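Local atomic coordinates of phosphonomutase (Burkholderia cenocepacia J2315, PDB entry 4MG4), a protein that belongs to the phosphoenolpyruvate phosphomutase family and folds as a TIM barrel of eight parallel strands with helices around it. Residues 123-126 against 127-130; 134-137 against 138-142; 167-170 against 171-174; 229-232 against 233-236. All blocks are in the same frame, centred on the assembly; numbering follows the deposited sequence.

All four interactions are local contacts on the helices and loops that link the strands of the TIM barrel. Interactions 1 and 2 follow each other between strands 118-122 and 156-160, and their centres are about 14 Å apart. They touch directly: Asp123 CB lies 3.8 Å from Ala137 CB, and Phe125 CE1 packs 3.8 Å from Glu136 OE2. Interaction 3 belongs to the loop after strand 156-160; its nearest atoms are about 8 Å from those of interaction 1, without contact. Interaction 4 ends helix 228-234, about 12 Å between nearest atoms from interaction 3 and about 18 Å from interaction 1.

Interaction 1 (123-126 against 127-130); sequences DSFP and STGE
Phe125 and Glu130 close a reversal of the chain whose bend is made by Pro126, Ser127, Thr128 and Gly129. The tight part is at the mouth of this loop. Phe125 N donates to Glu130 O at 2.9 Å, a nearly straight bond (166°) that meets the oxygen almost end-on to its carbonyl. Ser124 CA also approaches Glu130 O, at 3.3 Å in a CA-H...O contact, and Phe125 CD2 comes to 3.7 Å from Glu130 O. Nearer the bend, Gly129 N reaches Phe125 O at 2.9 Å, which closes an alpha turn; this bond is more bent, at 137°. Gly129 has positive phi, and that twist brings Glu130 back alongside Ser124 and Phe125.

With CG beside its backbone N (chi1 -71°), Phe125 swings its ring to the side where Thr128 OG1 lies 3.8 Å from Phe125 CB. Thr128 OG1 also accepts from Glu130 N at 3.4 Å, a weak bond within the returning arm that may steady the Thr128 hydroxyl beside Phe125. The outer side is looser: Pro126, Ser127 and Thr128 are exposed, and Ser127 OG comes no closer to Phe125 CB than 4.1 Å.

At the inner end, Asp123 is buried and hydrogen-bonded to Tyr187, Thr161 and the backbone N of Asp162, while Ser124 OG bonds to Asp162. The turn therefore projects from the end of strand 118-122, anchored toward the next strand, 156-160, and leans on the start of helix 134-150.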
loop_
_atom_site.group_PDB
_atom_site.type_symbol
_atom_site.label_atom_id
_atom_site.label_comp_id
_atom_site.label_asym_id
_atom_site.label_seq_id
_atom_site.Cartn_x
_atom_site.Cartn_y
_atom_site.Cartn_z
ATOM N N ASP A 123 17.867 5.880 18.602
ATOM C CA ASP A 123 18.658 5.571 19.786
ATOM C C ASP A 123 17.874 4.912 20.933
ATOM O O ASP A 123 18.288 4.985 22.067
ATOM C CB ASP A 123 19.414 6.824 20.245
ATOM C CG ASP A 123 18.534 7.928 20.772
ATOM O OD1 ASP A 123 17.285 7.827 20.730
ATOM O OD2 ASP A 123 19.128 8.945 21.192
ATOM N N SER A 124 16.771 4.255 20.606
ATOM C CA SER A 124 15.963 3.601 21.604
ATOM C C SER A 124 16.027 2.090 21.408
ATOM O O SER A 124 16.360 1.562 20.333
ATOM C CB SER A 124 14.530 4.095 21.532
ATOM O OG SER A 124 14.001 3.813 20.262
ATOM N N PHE A 125 15.794 1.407 22.525
ATOM C CA PHE A 125 15.642 -0.064 22.510
ATOM C C PHE A 125 14.266 -0.447 22.017
ATOM O O PHE A 125 13.255 0.073 22.500
ATOM C CB PHE A 125 15.803 -0.656 23.904
ATOM C CG PHE A 125 17.179 -0.636 24.438
ATOM C CD1 PHE A 125 18.122 -1.565 23.996
ATOM C CD2 PHE A 125 17.525 0.256 25.443
ATOM C CE1 PHE A 125 19.401 -1.524 24.513
ATOM C CE2 PHE A 125 18.805 0.284 25.967
ATOM C CZ PHE A 125 19.740 -0.611 25.491
ATOM N N PRO A 126 14.202 -1.338 21.031
ATOM C CA PRO A 126 12.877 -1.818 20.678
ATOM C C PRO A 126 12.236 -2.662 21.809
ATOM O O PRO A 126 11.021 -2.663 21.902
ATOM C CB PRO A 126 13.111 -2.617 19.387
ATOM C CG PRO A 126 14.558 -2.937 19.365
ATOM C CD PRO A 126 15.258 -1.881 20.160
ATOM N N SER A 127 13.034 -3.283 22.700
ATOM C CA SER A 127 12.472 -4.068 23.848
ATOM C C SER A 127 11.670 -3.262 24.898
ATOM O O SER A 127 10.641 -3.737 25.397
ATOM C CB SER A 127 13.567 -4.895 24.567
ATOM O OG SER A 127 14.346 -4.126 25.492
ATOM N N THR A 128 12.149 -2.084 25.280
ATOM C CA THR A 128 11.515 -1.321 26.361
ATOM C C THR A 128 11.043 0.059 25.908
ATOM O O THR A 128 10.300 0.710 26.637
ATOM C CB THR A 128 12.477 -1.102 27.563
ATOM O OG1 THR A 128 13.737 -0.590 27.089
ATOM C CG2 THR A 128 12.707 -2.412 28.387
ATOM N N GLY A 129 11.523 0.528 24.751
ATOM C CA GLY A 129 11.297 1.925 24.310
ATOM C C GLY A 129 12.181 2.946 25.030
ATOM O O GLY A 129 12.106 4.151 24.778
ATOM N N GLU A 130 13.058 2.478 25.905
ATOM C CA GLU A 130 13.897 3.340 26.676
ATOM C C GLU A 130 15.076 3.753 25.796
ATOM O O GLU A 130 15.338 3.106 24.788
ATOM C CB GLU A 130 14.402 2.626 27.939
ATOM C CG GLU A 130 13.276 2.246 28.911
ATOM C CD GLU A 130 12.566 3.471 29.424
ATOM O OE1 GLU A 130 11.387 3.681 29.089
ATOM O OE2 GLU A 130 13.217 4.259 30.123
#

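Interaction 2 (134-137 against 138-142); sequences VDEA and AARIA
The first turns of helix 134-150, the helical arm of a beta-alpha-beta unit between strands 118-122 and 156-160, carry this contact. Ala138 N donates to Val134 O at 2.9 Å and Ala139 N to Asp135 O at the same distance, while Ile141 N reaches Ala137 O at 3.2 Å with an N-H...O angle of 160°. Between them, Arg140 N makes two weak bonds, to Glu136 O and Ala137 O.

The side chain of Arg140 runs back over the carbonyl of Glu136: its CG sits 3.4 Å from Glu136 O, and a bend at chi3 (71°) then carries the guanidinium on past that oxygen, where NH2 donates to the carbonyls of Ser95 and Gly98. Glu136 OE2 and Arg140 NH1 stay 4.8 Å apart, without a salt bridge; Glu136 OE2 pairs instead with Arg132.

On the buried side, Ala137 and Ile141 pack on Tyr187 of helix 174-190. Ile141 CD1 also folds back to 3.7 Å from Ala137 O. The i to i+4 ladder is that of any alpha helix; its place between two parallel strands, with side chains packed on the next helix, is typical of the TIM barrel.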
loop_
_atom_site.group_PDB
_atom_site.type_symbol
_atom_site.label_atom_id
_atom_site.label_comp_id
_atom_site.label_asym_id
_atom_site.label_seq_id
_atom_site.Cartn_x
_atom_site.Cartn_y
_atom_site.Cartn_z
ATOM N N VAL A 134 24.210 6.923 25.791
ATOM C CA VAL A 134 24.750 7.805 24.730
ATOM C C VAL A 134 25.858 7.123 23.933
ATOM O O VAL A 134 25.874 7.160 22.689
ATOM C CB VAL A 134 25.214 9.170 25.272
ATOM C CG1 VAL A 134 26.251 9.052 26.359
ATOM C CG2 VAL A 134 25.725 10.048 24.157
ATOM N N ASP A 135 26.803 6.487 24.617
ATOM C CA ASP A 135 27.918 5.894 23.887
ATOM C C ASP A 135 27.579 4.560 23.223
ATOM O O ASP A 135 28.175 4.211 22.191
ATOM C CB ASP A 135 29.173 5.852 24.760
ATOM C CG ASP A 135 29.653 7.273 25.106
ATOM O OD1 ASP A 135 29.803 8.045 24.130
ATOM O OD2 ASP A 135 29.779 7.638 26.315
ATOM N N GLU A 136 26.597 3.838 23.754
ATOM C CA GLU A 136 26.089 2.630 23.069
ATOM C C GLU A 136 25.400 3.030 21.773
ATOM O O GLU A 136 25.629 2.451 20.726
ATOM C CB GLU A 136 25.126 1.864 23.969
ATOM C CG GLU A 136 24.952 0.422 23.523
ATOM C CD GLU A 136 23.676 -0.240 23.994
ATOM O OE1 GLU A 136 23.569 -0.421 25.231
ATOM O OE2 GLU A 136 22.809 -0.557 23.104
ATOM N N ALA A 137 24.606 4.081 21.848
ATOM C CA ALA A 137 23.918 4.634 20.669
ATOM C C ALA A 137 24.926 5.148 19.644
ATOM O O ALA A 137 24.807 4.922 18.475
ATOM C CB ALA A 137 22.948 5.738 21.059
ATOM N N ALA A 138 25.939 5.851 20.110
ATOM C CA ALA A 138 26.989 6.370 19.236
ATOM C C ALA A 138 27.789 5.280 18.581
ATOM O O ALA A 138 28.149 5.409 17.435
ATOM C CB ALA A 138 27.907 7.325 19.992
ATOM N N ALA A 139 28.016 4.159 19.277
ATOM C CA ALA A 139 28.730 3.062 18.695
ATOM C C ALA A 139 27.997 2.425 17.496
ATOM O O ALA A 139 28.652 1.968 16.535
ATOM C CB ALA A 139 29.036 2.000 19.762
ATOM N N ARG A 140 26.667 2.407 17.587
ATOM C CA ARG A 140 25.818 1.892 16.471
ATOM C C ARG A 140 25.935 2.870 15.283
ATOM O O ARG A 140 26.105 2.447 14.134
ATOM C CB ARG A 140 24.411 1.663 16.970
ATOM C CG ARG A 140 24.335 0.660 18.115
ATOM C CD ARG A 140 23.034 0.673 18.881
ATOM N NE ARG A 140 21.947 0.130 18.113
ATOM C CZ ARG A 140 21.662 -1.168 17.999
ATOM N NH1 ARG A 140 22.425 -2.102 18.562
ATOM N NH2 ARG A 140 20.591 -1.523 17.282
ATOM N N ILE A 141 25.936 4.173 15.560
ATOM C CA ILE A 141 26.118 5.179 14.489
ATOM C C ILE A 141 27.490 5.014 13.834
ATOM O O ILE A 141 27.667 5.051 12.636
ATOM C CB ILE A 141 25.935 6.599 15.027
ATOM C CG1 ILE A 141 24.446 6.818 15.338
ATOM C CG2 ILE A 141 26.434 7.639 14.036
ATOM C CD1 ILE A 141 24.214 7.908 16.310
ATOM N N ALA A 142 28.505 4.806 14.662
ATOM C CA ALA A 142 29.858 4.661 14.125
ATOM C C ALA A 142 29.998 3.452 13.253
ATOM O O ALA A 142 30.633 3.517 12.196
ATOM C CB ALA A 142 30.869 4.636 15.262
#

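Interaction 3 (167-170 against 171-174); sequences AATE and THDE
His172 folds its imidazole back over the short 3-10 turn that begins at Thr169. Its CB starts 3.4 Å from Thr169 O, and because CG stands beside the backbone N (chi1 -63°), the ring is directed at the preceding residues instead of onward along the chain. Thr169 CA sits against the centre of one ring face, 3.6 Å from the centroid and only 6° off the ring normal, a CH-pi contact in which His172 CG, ND1 and CE1 are all 3.7-3.8 Å from Thr169 CA. CD2 comes to 3.1 Å from Ala168 O. At the tip, NE2 donates to Ala167 O at 2.8 Å; the oxygen lies at the ring edge, somewhat out of its plane, and the imidazole stands well above the plane of that carbonyl. The hydrogen bond at the tip and the backbone carbon on the face together restrain the rotation of the ring. Phe164 meets it edge-to-face.

The backbone of the turn is knitted by two further bonds, from His172 N to Thr169 O and from Thr171 N to Ala168 O. Ala168 O takes a second donor, Thr171 OG1, at 2.7 Å and in the carbonyl plane; the hydroxyl is set between the backbone N and carbonyl carbon of its own residue (chi1 72°), the rotation that lets it double the main-chain bond. Water 1 bridges Thr169 O and His172 O, donating to both.

The chain then passes to Asp173, whose OD1 caps Leu176 N. A 3-10 turn delivering its chain to an N-cap is thus the lead-in to helix 174-190 of the barrel.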
loop_
_atom_site.group_PDB
_atom_site.type_symbol
_atom_site.label_atom_id
_atom_site.label_comp_id
_atom_site.label_asym_id
_atom_site.label_seq_id
_atom_site.Cartn_x
_atom_site.Cartn_y
_atom_site.Cartn_z
ATOM N N ALA A 167 9.131 11.859 26.267
ATOM C CA ALA A 167 8.758 12.742 27.382
ATOM C C ALA A 167 7.451 13.523 27.112
ATOM O O ALA A 167 7.242 14.048 26.040
ATOM C CB ALA A 167 9.887 13.727 27.626
ATOM N N ALA A 168 6.590 13.634 28.132
ATOM C CA ALA A 168 5.388 14.442 28.032
ATOM C C ALA A 168 5.744 15.871 27.765
ATOM O O ALA A 168 6.744 16.385 28.280
ATOM C CB ALA A 168 4.569 14.321 29.329
ATOM N N THR A 169 4.943 16.511 26.924
ATOM C CA THR A 169 5.218 17.841 26.443
ATOM C C THR A 169 5.457 18.822 27.585
ATOM O O THR A 169 6.271 19.746 27.497
ATOM C CB THR A 169 4.025 18.323 25.601
ATOM O OG1 THR A 169 3.822 17.364 24.562
ATOM C CG2 THR A 169 4.293 19.702 25.016
ATOM N N GLU A 170 4.694 18.650 28.662
ATOM C CA GLU A 170 4.807 19.597 29.754
ATOM C C GLU A 170 6.158 19.568 30.472
ATOM O O GLU A 170 6.482 20.480 31.263
ATOM C CB GLU A 170 3.692 19.332 30.760
ATOM C CG GLU A 170 3.826 18.040 31.498
ATOM C CD GLU A 170 2.676 17.864 32.431
ATOM O OE1 GLU A 170 2.701 18.543 33.496
ATOM O OE2 GLU A 170 1.733 17.093 32.080
ATOM N N THR A 171 6.949 18.532 30.188
ATOM C CA THR A 171 8.274 18.383 30.752
ATOM C C THR A 171 9.405 18.827 29.831
ATOM O O THR A 171 10.551 18.763 30.196
ATOM C CB THR A 171 8.586 16.931 31.174
ATOM O OG1 THR A 171 8.777 16.080 30.045
ATOM C CG2 THR A 171 7.484 16.348 32.039
ATOM N N HIS A 172 9.067 19.249 28.626
ATOM C CA HIS A 172 10.076 19.718 27.682
ATOM C C HIS A 172 10.620 21.042 28.110
ATOM O O HIS A 172 9.907 22.083 28.144
ATOM C CB HIS A 172 9.436 19.845 26.320
ATOM C CG HIS A 172 8.941 18.552 25.771
ATOM N ND1 HIS A 172 8.459 18.441 24.479
ATOM C CD2 HIS A 172 8.940 17.295 26.279
ATOM C CE1 HIS A 172 8.109 17.184 24.254
ATOM N NE2 HIS A 172 8.404 16.469 25.320
ATOM N N ASP A 173 11.889 21.040 28.415
ATOM C CA ASP A 173 12.561 22.182 28.977
ATOM C C ASP A 173 14.022 22.172 28.624
ATOM O O ASP A 173 14.472 21.318 27.831
ATOM C CB ASP A 173 12.354 22.173 30.493
ATOM C CG ASP A 173 13.006 21.004 31.196
ATOM O OD1 ASP A 173 13.708 20.147 30.586
ATOM O OD2 ASP A 173 12.783 20.945 32.438
ATOM N N GLU A 174 14.768 23.100 29.221
ATOM C CA GLU A 174 16.200 23.219 28.915
ATOM C C GLU A 174 16.992 22.000 29.297
ATOM O O GLU A 174 17.958 21.667 28.583
ATOM C CB GLU A 174 16.828 24.474 29.572
ATOM C CG GLU A 174 18.068 25.032 28.854
ATOM C CD GLU A 174 18.634 26.292 29.548
ATOM O OE1 GLU A 174 19.689 26.196 30.209
ATOM O OE2 GLU A 174 18.019 27.390 29.466
HETATM O O HOH W 1 6.693 22.489 28.274
HETATM O O HOH W 2 8.570 22.157 31.269
#

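Interaction 4 (229-232 against 233-236); sequences AELA and EYGV
Leu231 O is gripped by three backbone N-H groups: Val236 N at 3.3 Å, with an angle of 162°, and, more weakly, Tyr234 N and Gly235 N. Together with the bond from Gly235 N to Ala232 O at 3.0 Å, this makes the Schellman motif that ends helix 228-234. Gly235 supplies the positive phi (102°) that the motif needs; at its backbone angles a CB would be jammed against the carbonyl oxygen of Tyr234. The chain then leaves for strand 238-240, and Val236 turns back so that its CB lies 3.4 Å from Leu231 O. Beyond the motif, Val236 and Leu231 both pack on Val219 of strand 217-220 and on Ile206 of helix 203-212.

One residue earlier, Glu230 O takes the N-H of Tyr234, with Tyr234 N at 3.0 Å. The phenol ring of Tyr234 reaches back along the helix, its CG beside the backbone N, and runs side by side with the Glu230 side chain, carboxylate and ring planes 30° apart. Leu231 CD2 touches Tyr234 CD2 at 3.9 Å, the two side chains meeting at an oblique angle. The two carboxylates have partners outside: Glu230 OE1 accepts from Thr227 N, just before the helix, and Glu233 forms a salt bridge with Arg207. Glu230 O, besides taking the N-H of Tyr234, sits over the centre of one face of that residue's ring, 3.2 Å above its plane.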
loop_
_atom_site.group_PDB
_atom_site.type_symbol
_atom_site.label_atom_id
_atom_site.label_comp_id
_atom_site.label_asym_id
_atom_site.label_seq_id
_atom_site.Cartn_x
_atom_site.Cartn_y
_atom_site.Cartn_z
ATOM N N ALA A 229 6.700 27.370 7.376
ATOM C CA ALA A 229 7.409 28.645 7.293
ATOM C C ALA A 229 8.021 29.018 8.653
ATOM O O ALA A 229 9.106 29.606 8.722
ATOM C CB ALA A 229 6.469 29.734 6.810
ATOM N N GLU A 230 7.299 28.751 9.736
ATOM C CA GLU A 230 7.829 29.024 11.067
ATOM C C GLU A 230 9.045 28.166 11.360
ATOM O O GLU A 230 10.064 28.648 11.765
ATOM C CB GLU A 230 6.776 28.789 12.158
ATOM C CG GLU A 230 5.708 29.874 12.095
ATOM C CD GLU A 230 4.596 29.731 13.109
ATOM O OE1 GLU A 230 4.122 28.583 13.254
ATOM O OE2 GLU A 230 4.214 30.778 13.753
ATOM N N LEU A 231 8.901 26.875 11.153
ATOM C CA LEU A 231 10.065 25.978 11.331
ATOM C C LEU A 231 11.315 26.410 10.534
ATOM O O LEU A 231 12.463 26.451 11.068
ATOM C CB LEU A 231 9.654 24.548 10.987
ATOM C CG LEU A 231 8.643 23.946 11.936
ATOM C CD1 LEU A 231 8.243 22.564 11.430
ATOM C CD2 LEU A 231 9.168 23.865 13.365
ATOM N N ALA A 232 11.131 26.788 9.271
ATOM C CA ALA A 232 12.204 27.300 8.446
ATOM C C ALA A 232 12.868 28.527 9.084
ATOM O O ALA A 232 14.083 28.631 9.163
ATOM C CB ALA A 232 11.716 27.684 7.035
ATOM N N GLU A 233 12.049 29.473 9.561
ATOM C CA GLU A 233 12.558 30.635 10.223
ATOM C C GLU A 233 13.319 30.350 11.522
ATOM O O GLU A 233 14.228 31.110 11.846
ATOM C CB GLU A 233 11.416 31.694 10.422
ATOM C CG GLU A 233 11.899 33.053 10.922
ATOM C CD GLU A 233 11.968 33.248 12.437
ATOM O OE1 GLU A 233 11.074 32.775 13.175
ATOM O OE2 GLU A 233 12.930 33.818 12.893
ATOM N N TYR A 234 13.012 29.241 12.220
ATOM C CA TYR A 234 13.754 28.822 13.392
ATOM C C TYR A 234 15.104 28.241 13.039
ATOM O O TYR A 234 15.904 28.027 13.936
ATOM C CB TYR A 234 13.001 27.744 14.223
ATOM C CG TYR A 234 11.594 28.081 14.665
ATOM C CD1 TYR A 234 11.158 29.413 14.783
ATOM C CD2 TYR A 234 10.673 27.074 14.895
ATOM C CE1 TYR A 234 9.840 29.694 15.148
ATOM C CE2 TYR A 234 9.363 27.349 15.264
ATOM C CZ TYR A 234 8.958 28.658 15.386
ATOM O OH TYR A 234 7.613 28.893 15.742
ATOM N N GLY A 235 15.331 27.940 11.776
ATOM C CA GLY A 235 16.634 27.425 11.301
ATOM C C GLY A 235 16.679 25.915 11.057
ATOM O O GLY A 235 17.747 25.346 10.890
ATOM N N VAL A 236 15.511 25.273 11.002
ATOM C CA VAL A 236 15.429 23.826 10.741
ATOM C C VAL A 236 15.868 23.540 9.304
ATOM O O VAL A 236 15.658 24.377 8.441
ATOM C CB VAL A 236 13.992 23.397 11.002
ATOM C CG1 VAL A 236 13.604 22.096 10.453
ATOM C CG2 VAL A 236 13.704 23.506 12.511
#